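Local coordinates for protein pyruvate kinase 1 (Trypanosoma brucei brucei, PDB 4KCT) that catalyses the transfer of phosphate from phosphoenolpyruvate to ADP, giving pyruvate and ATP, and also has an intrinsic decarboxylase activity, at residues E218-V223 with I236-E241; Q247-I252 with M280-K285. One frame throughout, in Å; residues are numbered along the deposited sequence.

Contact 1 (E218-V223 with I236-E241); sequences EQVREV and IISKIE. With MG (magnesium ion), chain C; PYR (pyruvic acid), chain E.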
ATOM      1  N   GLU A 218       5.488  15.578 -34.608  1.00 21.65           N
ATOM      2  CA  GLU A 218       5.490  16.524 -35.736  1.00 23.64           C
ATOM      3  C   GLU A 218       4.481  16.101 -36.816  1.00 24.47           C
ATOM      4  O   GLU A 218       3.757  16.931 -37.380  1.00 21.88           O
ATOM      5  CB  GLU A 218       6.897  16.676 -36.325  1.00 28.44           C
ATOM      6  CG  GLU A 218       7.009  17.778 -37.373  1.00 42.43           C
ATOM      7  CD  GLU A 218       6.463  19.133 -36.898  1.00 57.62           C
ATOM      8  OE1 GLU A 218       5.822  19.833 -37.715  1.00 65.04           O
ATOM      9  OE2 GLU A 218       6.661  19.495 -35.708  1.00 58.17           O
ATOM     10  N   GLN A 219       4.364  14.799 -37.037  1.00 22.02           N
ATOM     11  CA  GLN A 219       3.340  14.305 -37.944  1.00 22.76           C
ATOM     12  C   GLN A 219       1.915  14.643 -37.502  1.00 19.88           C
ATOM     13  O   GLN A 219       1.053  14.945 -38.344  1.00 20.59           O
ATOM     14  CB  GLN A 219       3.481  12.809 -38.124  1.00 24.76           C
ATOM     15  CG  GLN A 219       4.766  12.417 -38.797  1.00 28.73           C
ATOM     16  CD  GLN A 219       4.636  11.112 -39.514  1.00 33.17           C
ATOM     17  OE1 GLN A 219       4.021  10.176 -39.006  1.00 27.74           O
ATOM     18  NE2 GLN A 219       5.137  11.061 -40.745  1.00 31.47           N
ATOM     19  N   VAL A 220       1.629  14.520 -36.206  1.00 18.89           N
ATOM     20  CA  VAL A 220       0.311  14.960 -35.704  1.00 19.09           C
ATOM     21  C   VAL A 220       0.048  16.431 -36.049  1.00 20.21           C
ATOM     22  O   VAL A 220      -1.032  16.782 -36.536  1.00 21.10           O
ATOM     23  CB  VAL A 220       0.171  14.765 -34.181  1.00 20.18           C
ATOM     24  CG1 VAL A 220      -1.227  15.154 -33.736  1.00 17.87           C
ATOM     25  CG2 VAL A 220       0.469  13.308 -33.792  1.00 19.94           C
ATOM     26  N   ARG A 221       1.036  17.283 -35.773  1.00 20.27           N
ATOM     27  CA  ARG A 221       0.977  18.703 -36.117  1.00 24.74           C
ATOM     28  C   ARG A 221       0.771  18.981 -37.602  1.00 23.15           C
ATOM     29  O   ARG A 221      -0.011  19.865 -37.965  1.00 22.23           O
ATOM     30  CB  ARG A 221       2.221  19.456 -35.585  1.00 25.51           C
ATOM     31  CG  ARG A 221       2.211  19.609 -34.060  1.00 30.74           C
ATOM     32  CD  ARG A 221       3.294  20.560 -33.563  1.00 32.89           C
ATOM     33  NE  ARG A 221       4.625  19.953 -33.621  1.00 39.12           N
ATOM     34  CZ  ARG A 221       5.129  19.151 -32.678  1.00 40.22           C
ATOM     35  NH1 ARG A 221       6.349  18.662 -32.817  1.00 38.32           N
ATOM     36  NH2 ARG A 221       4.416  18.856 -31.582  1.00 36.57           N
ATOM     37  N   GLU A 222       1.353  18.133 -38.454  1.00 22.62           N
ATOM     38  CA  GLU A 222       1.119  18.234 -39.892  1.00 23.69           C
ATOM     39  C   GLU A 222      -0.286  17.866 -40.297  1.00 24.48           C
ATOM     40  O   GLU A 222      -0.872  18.532 -41.154  1.00 20.59           O
ATOM     41  CB  GLU A 222       2.144  17.419 -40.688  1.00 25.95           C
ATOM     42  CG  GLU A 222       3.496  18.111 -40.734  1.00 38.43           C
ATOM     43  CD  GLU A 222       4.653  17.166 -41.017  1.00 51.63           C
ATOM     44  OE1 GLU A 222       4.410  15.985 -41.363  1.00 53.75           O
ATOM     45  OE2 GLU A 222       5.816  17.616 -40.903  1.00 60.27           O
ATOM     46  N   VAL A 223      -0.860  16.838 -39.658  1.00 18.85           N
ATOM     47  CA  VAL A 223      -2.277  16.551 -39.865  1.00 19.94           C
ATOM     48  C   VAL A 223      -3.148  17.720 -39.409  1.00 20.61           C
ATOM     49  O   VAL A 223      -4.107  18.117 -40.104  1.00 21.93           O
ATOM     50  CB  VAL A 223      -2.716  15.246 -39.151  1.00 19.96           C
ATOM     51  CG1 VAL A 223      -4.248  15.076 -39.234  1.00 18.61           C
ATOM     52  CG2 VAL A 223      -2.004  14.056 -39.798  1.00 18.08           C
ATOM     53  N   ILE A 236      -8.103  14.798 -33.494  1.00 17.33           N
ATOM     54  CA  ILE A 236      -7.145  13.899 -34.140  1.00 17.21           C
ATOM     55  C   ILE A 236      -6.833  12.707 -33.230  1.00 19.17           C
ATOM     56  O   ILE A 236      -6.356  12.879 -32.111  1.00 17.02           O
ATOM     57  CB  ILE A 236      -5.849  14.618 -34.523  1.00 18.33           C
ATOM     58  CG1 ILE A 236      -6.146  15.707 -35.558  1.00 20.26           C
ATOM     59  CG2 ILE A 236      -4.821  13.612 -35.052  1.00 17.92           C
ATOM     60  CD1 ILE A 236      -4.948  16.571 -35.908  1.00 21.10           C
ATOM     61  N   ILE A 237      -7.242  11.519 -33.668  1.00 16.77           N
ATOM     62  CA  ILE A 237      -6.939  10.294 -32.957  1.00 16.52           C
ATOM     63  C   ILE A 237      -5.770   9.646 -33.696  1.00 17.35           C
ATOM     64  O   ILE A 237      -5.917   9.216 -34.854  1.00 16.58           O
ATOM     65  CB  ILE A 237      -8.151   9.318 -32.956  1.00 18.02           C
ATOM     66  CG1 ILE A 237      -9.415   9.979 -32.378  1.00 16.36           C
ATOM     67  CG2 ILE A 237      -7.821   8.026 -32.176  1.00 17.70           C
ATOM     68  CD1 ILE A 237      -9.199  10.649 -31.036  1.00 17.07           C
ATOM     69  N   SER A 238      -4.591   9.621 -33.070  1.00 15.72           N
ATOM     70  CA  SER A 238      -3.410   9.129 -33.773  1.00 16.56           C
ATOM     71  C   SER A 238      -3.367   7.618 -33.707  1.00 18.29           C
ATOM     72  O   SER A 238      -3.515   7.040 -32.625  1.00 14.93           O
ATOM     73  CB  SER A 238      -2.137   9.728 -33.160  1.00 17.24           C
ATOM     74  OG  SER A 238      -2.085  11.126 -33.435  1.00 19.46           O
ATOM     75  N   LYS A 239      -3.188   6.964 -34.861  1.00 15.95           N
ATOM     76  CA  LYS A 239      -3.104   5.506 -34.881  1.00 16.39           C
ATOM     77  C   LYS A 239      -1.661   5.078 -34.756  1.00 17.74           C
ATOM     78  O   LYS A 239      -0.790   5.557 -35.487  1.00 18.21           O
ATOM     79  CB  LYS A 239      -3.711   4.927 -36.157  1.00 15.49           C
ATOM     80  CG  LYS A 239      -5.158   5.382 -36.373  1.00 16.17           C
ATOM     81  CD  LYS A 239      -5.659   5.016 -37.778  1.00 19.48           C
ATOM     82  CE  LYS A 239      -5.393   3.561 -38.122  1.00 18.04           C
ATOM     83  NZ  LYS A 239      -5.847   3.287 -39.524  1.00 17.93           N
ATOM     84  N   ILE A 240      -1.392   4.307 -33.720  1.00 16.78           N
ATOM     85  CA  ILE A 240      -0.056   3.782 -33.482  1.00 17.00           C
ATOM     86  C   ILE A 240       0.078   2.431 -34.193  1.00 18.16           C
ATOM     87  O   ILE A 240      -0.587   1.445 -33.813  1.00 17.95           O
ATOM     88  CB  ILE A 240       0.168   3.598 -31.966  1.00 15.48           C
ATOM     89  CG1 ILE A 240      -0.089   4.911 -31.235  1.00 16.13           C
ATOM     90  CG2 ILE A 240       1.567   3.014 -31.663  1.00 16.92           C
ATOM     91  CD1 ILE A 240       0.826   6.055 -31.674  1.00 16.03           C
ATOM     92  N   GLU A 241       0.953   2.368 -35.201  1.00 16.79           N
ATOM     93  CA  GLU A 241       0.967   1.225 -36.097  1.00 19.07           C
ATOM     94  C   GLU A 241       2.349   0.620 -36.301  1.00 18.72           C
ATOM     95  O   GLU A 241       2.491  -0.302 -37.101  1.00 19.67           O
ATOM     96  CB  GLU A 241       0.381   1.602 -37.478  1.00 21.30           C
ATOM     97  CG  GLU A 241      -0.885   2.416 -37.423  1.00 19.33           C
ATOM     98  CD  GLU A 241      -1.771   2.191 -38.639  1.00 21.43           C
ATOM     99  OE1 GLU A 241      -2.262   1.050 -38.818  1.00 25.93           O
ATOM    100  OE2 GLU A 241      -2.103   3.173 -39.312  1.00 18.86           O
TER
HETATM  101 MG    MG C1001      -3.571   0.100 -39.971  1.00 24.91          MG
HETATM  102  C   PYR E1003      -4.872  -1.480 -38.111  1.00 27.52           C
HETATM  103  O   PYR E1003      -5.213  -2.262 -37.181  1.00 23.33           O
HETATM  104  OXT PYR E1003      -3.725  -1.580 -38.634  1.00 24.36           O
HETATM  105  CA  PYR E1003      -5.770  -0.349 -38.503  1.00 34.12           C
HETATM  106  O3  PYR E1003      -5.456   0.407 -39.440  1.00 28.13           O
HETATM  107  CB  PYR E1003      -7.001  -0.063 -37.682  1.00 22.57           C
HETATM  108  O   HOH W   1      -3.194   1.967 -41.282  1.00 22.91           O
HETATM  109  O   HOH W   2      -4.572  -0.698 -41.676  1.00 38.32           O

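Contact 2 (Q247-I252 with M280-K285); sequences QNIDSI and MCIISK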
ATOM      1  N   GLN A 247       7.606   4.093 -29.642  1.00 18.02           N
ATOM      2  CA  GLN A 247       8.771   4.707 -29.039  1.00 20.99           C
ATOM      3  C   GLN A 247       8.498   6.179 -28.712  1.00 21.05           C
ATOM      4  O   GLN A 247       8.922   6.680 -27.684  1.00 21.20           O
ATOM      5  CB  GLN A 247       9.936   4.620 -30.033  1.00 24.23           C
ATOM      6  CG  GLN A 247      11.224   5.265 -29.581  1.00 34.13           C
ATOM      7  CD  GLN A 247      12.355   4.988 -30.557  1.00 44.81           C
ATOM      8  OE1 GLN A 247      13.508   5.307 -30.288  1.00 63.85           O
ATOM      9  NE2 GLN A 247      12.020   4.397 -31.704  1.00 48.69           N
ATOM     10  N   ASN A 248       7.771   6.858 -29.590  1.00 17.96           N
ATOM     11  CA  ASN A 248       7.481   8.275 -29.411  1.00 18.40           C
ATOM     12  C   ASN A 248       6.093   8.537 -28.762  1.00 16.99           C
ATOM     13  O   ASN A 248       5.551   9.625 -28.887  1.00 16.98           O
ATOM     14  CB  ASN A 248       7.568   9.001 -30.774  1.00 17.29           C
ATOM     15  CG  ASN A 248       8.969   8.960 -31.359  1.00 21.96           C
ATOM     16  OD1 ASN A 248       9.931   9.031 -30.627  1.00 22.73           O
ATOM     17  ND2 ASN A 248       9.077   8.755 -32.686  1.00 19.36           N
ATOM     18  N   ILE A 249       5.530   7.534 -28.089  1.00 19.07           N
ATOM     19  CA  ILE A 249       4.137   7.598 -27.655  1.00 18.24           C
ATOM     20  C   ILE A 249       3.834   8.829 -26.753  1.00 19.27           C
ATOM     21  O   ILE A 249       2.795   9.449 -26.880  1.00 18.06           O
ATOM     22  CB  ILE A 249       3.677   6.269 -26.976  1.00 18.27           C
ATOM     23  CG1 ILE A 249       2.186   6.298 -26.680  1.00 17.69           C
ATOM     24  CG2 ILE A 249       4.477   5.981 -25.697  1.00 17.53           C
ATOM     25  CD1 ILE A 249       1.318   6.502 -27.912  1.00 15.79           C
ATOM     26  N   ASP A 250       4.746   9.176 -25.844  1.00 20.06           N
ATOM     27  CA  ASP A 250       4.485  10.301 -24.929  1.00 20.88           C
ATOM     28  C   ASP A 250       4.216  11.608 -25.695  1.00 20.23           C
ATOM     29  O   ASP A 250       3.273  12.348 -25.387  1.00 21.81           O
ATOM     30  CB  ASP A 250       5.678  10.520 -23.985  1.00 23.91           C
ATOM     31  CG  ASP A 250       5.831   9.403 -22.962  1.00 27.51           C
ATOM     32  OD1 ASP A 250       4.862   8.647 -22.737  1.00 27.57           O
ATOM     33  OD2 ASP A 250       6.908   9.328 -22.326  1.00 28.05           O
ATOM     34  N   SER A 251       5.110  11.945 -26.611  1.00 19.84           N
ATOM     35  CA  SER A 251       4.959  13.185 -27.365  1.00 21.57           C
ATOM     36  C   SER A 251       3.787  13.105 -28.352  1.00 20.10           C
ATOM     37  O   SER A 251       3.125  14.109 -28.625  1.00 17.05           O
ATOM     38  CB  SER A 251       6.261  13.540 -28.104  1.00 23.93           C
ATOM     39  OG  SER A 251       6.570  12.548 -29.073  1.00 28.25           O
ATOM     40  N   ILE A 252       3.520  11.918 -28.888  1.00 17.21           N
ATOM     41  CA  ILE A 252       2.344  11.750 -29.727  1.00 17.78           C
ATOM     42  C   ILE A 252       1.027  11.956 -28.941  1.00 18.83           C
ATOM     43  O   ILE A 252       0.139  12.670 -29.392  1.00 19.43           O
ATOM     44  CB  ILE A 252       2.353  10.394 -30.461  1.00 16.65           C
ATOM     45  CG1 ILE A 252       3.494  10.387 -31.487  1.00 15.20           C
ATOM     46  CG2 ILE A 252       0.994  10.126 -31.155  1.00 15.60           C
ATOM     47  CD1 ILE A 252       3.871   8.989 -31.968  1.00 15.99           C
ATOM     48  N   MET A 280      -0.940  -2.631 -23.542  1.00 14.11           N
ATOM     49  CA  MET A 280      -1.076  -2.307 -22.132  1.00 16.70           C
ATOM     50  C   MET A 280      -0.426  -0.973 -21.812  1.00 15.99           C
ATOM     51  O   MET A 280      -0.939  -0.194 -21.022  1.00 15.10           O
ATOM     52  CB  MET A 280      -0.428  -3.394 -21.276  1.00 17.83           C
ATOM     53  CG  MET A 280      -1.205  -4.700 -21.261  1.00 24.62           C
ATOM     54  SD  MET A 280      -0.174  -6.004 -20.532  1.00 33.57           S
ATOM     55  CE  MET A 280      -0.370  -5.623 -18.812  1.00 26.40           C
ATOM     56  N   CYS A 281       0.780  -0.786 -22.321  1.00 15.57           N
ATOM     57  CA  CYS A 281       1.537   0.439 -22.079  1.00 16.34           C
ATOM     58  C   CYS A 281       0.828   1.698 -22.631  1.00 16.97           C
ATOM     59  O   CYS A 281       0.597   2.645 -21.903  1.00 16.00           O
ATOM     60  CB  CYS A 281       2.922   0.314 -22.696  1.00 18.07           C
ATOM     61  SG  CYS A 281       3.876   1.838 -22.559  1.00 21.92           S
ATOM     62  N   ILE A 282       0.351   1.616 -23.875  1.00 14.98           N
ATOM     63  CA  ILE A 282      -0.300   2.742 -24.523  1.00 14.52           C
ATOM     64  C   ILE A 282      -1.646   3.073 -23.854  1.00 14.51           C
ATOM     65  O   ILE A 282      -1.941   4.243 -23.566  1.00 13.49           O
ATOM     66  CB  ILE A 282      -0.503   2.467 -26.014  1.00 14.29           C
ATOM     67  CG1 ILE A 282       0.851   2.458 -26.747  1.00 15.06           C
ATOM     68  CG2 ILE A 282      -1.446   3.481 -26.633  1.00 13.96           C
ATOM     69  CD1 ILE A 282       0.751   1.828 -28.135  1.00 15.65           C
ATOM     70  N   ILE A 283      -2.437   2.056 -23.551  1.00 12.84           N
ATOM     71  CA  ILE A 283      -3.702   2.326 -22.895  1.00 13.07           C
ATOM     72  C   ILE A 283      -3.492   3.014 -21.546  1.00 13.34           C
ATOM     73  O   ILE A 283      -4.138   4.051 -21.236  1.00 13.14           O
ATOM     74  CB  ILE A 283      -4.564   1.060 -22.738  1.00 12.93           C
ATOM     75  CG1 ILE A 283      -5.063   0.600 -24.129  1.00 12.91           C
ATOM     76  CG2 ILE A 283      -5.736   1.362 -21.797  1.00 13.05           C
ATOM     77  CD1 ILE A 283      -5.726  -0.809 -24.126  1.00 12.68           C
ATOM     78  N   SER A 284      -2.572   2.476 -20.750  1.00 12.23           N
ATOM     79  CA  SER A 284      -2.301   3.057 -19.426  1.00 14.05           C
ATOM     80  C   SER A 284      -1.758   4.478 -19.529  1.00 13.22           C
ATOM     81  O   SER A 284      -2.163   5.347 -18.772  1.00 13.56           O
ATOM     82  CB  SER A 284      -1.357   2.166 -18.624  1.00 13.55           C
ATOM     83  OG  SER A 284      -2.055   0.944 -18.291  1.00 16.00           O
ATOM     84  N   LYS A 285      -0.890   4.726 -20.499  1.00 14.04           N
ATOM     85  CA  LYS A 285      -0.388   6.078 -20.697  1.00 15.03           C
ATOM     86  C   LYS A 285      -1.518   7.044 -21.055  1.00 16.03           C
ATOM     87  O   LYS A 285      -1.527   8.184 -20.588  1.00 16.53           O
ATOM     88  CB  LYS A 285       0.717   6.115 -21.780  1.00 15.45           C
ATOM     89  CG  LYS A 285       2.089   5.621 -21.275  1.00 17.61           C
ATOM     90  CD  LYS A 285       3.108   5.638 -22.412  1.00 20.48           C
ATOM     91  CE  LYS A 285       4.512   5.262 -21.935  1.00 20.42           C
ATOM     92  NZ  LYS A 285       5.131   6.357 -21.155  1.00 19.83           N
TER

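Contact 1 (E218-V223 with I236-E241)
V220 and V223, one helical turn apart, meet I236 and S238 of the strand that follows them in a beta-alpha-beta unit of the TIM barrel. The tight side is buried: I236 CD1 lies 3.7 Å from V223 CG1, while its other branch, CG2, meets V220 CG1 at 4.1 Å. The isoleucine thus straddles the two valines, its side chain running counter to both of theirs as it passes them. Closest of all, V220 CG2 rests 3.4 Å from S238 OG, a hydroxyl that shares a hydrogen bond with S256 OG. The solvent side of the helix is polar. There R221 holds E218 side-on, NE and NH1 both reaching OE2, with NE at 3.0 Å. Past S238 the strand runs into the active site: K239 NZ donates to pyruvate O3 over 2.9 Å, and E241 OE1 binds the magnesium ion at 2.0 Å, which D265 also ligates. Helix 217-227 and strand 235-240 run roughly antiparallel, their segment axes at 139° and 9.9 Å apart. The strand lies between strands 208-211 and 258-262 in the barrel, and helix 249-255 reaches V220 through A255.

Contact 2 (Q247-I252 with M280-K285)
D250 and K285 form a salt bridge between two helices on the outside of the TIM barrel, helix 249-255 and helix 275-289. K285 NZ donates to D250 OD1 over 2.8 Å and is received on the syn lone pair, the side facing OD2, which stays farther from the ammonium at 3.7 Å. The lysine runs extended as far as CE and bends only at its last torsion (chi4 -74°), bringing the ammonium round to the carboxylate; the two side chains cross at about a right angle. D250 sits at the exposed margin of the interface, whereas K285, only partly exposed, lies in the middle of the contact.

Beneath the charges, the aliphatic part of the lysine serves as packing surface. I249 CG2 rests against K285 CD at 3.6 Å, with CE only slightly farther off, so one methyl branch supports the chain that carries the ammonium. The other branch of I249 starts anti to the backbone N (chi1 -173°) and leads inward, where the contact becomes wholly apolar. I249 and I282 are both buried there, and I282 also touches I259 and V261 of strand 258-262. The helix pair thereby packs against the barrel wall. On helix 275-289, a second subunit adds its own cover: I8 of that subunit packs on K285, and its N7 is hydrogen-bonded to S284. Within the chain, the innermost meeting of the two helices is looser than the lysine packing, the CG1 atoms of I249 and I282 approaching to 4.1 Å.

In the fold
Contacts 1 and 2 follow one another along the chain, with their centres about 13 Å apart, and share the outer face of strand 235-240. S238 CB of contact 1 packs on I252 CG2 of contact 2 at 3.7 Å. Farther along the strand, I240 joins both helices of contact 2: its CD1 meets I249 CD1 and its CG2 meets I282 CD1, each at 3.8 Å. The intervening K239, together with E241 just beyond the strand, belongs to the pyruvate pocket, so one strand links the helical shell to the active site. Contact 2 remains behind this wall, the side chain of I282 lying about 12 Å from pyruvate and about 13 Å from the magnesium ion.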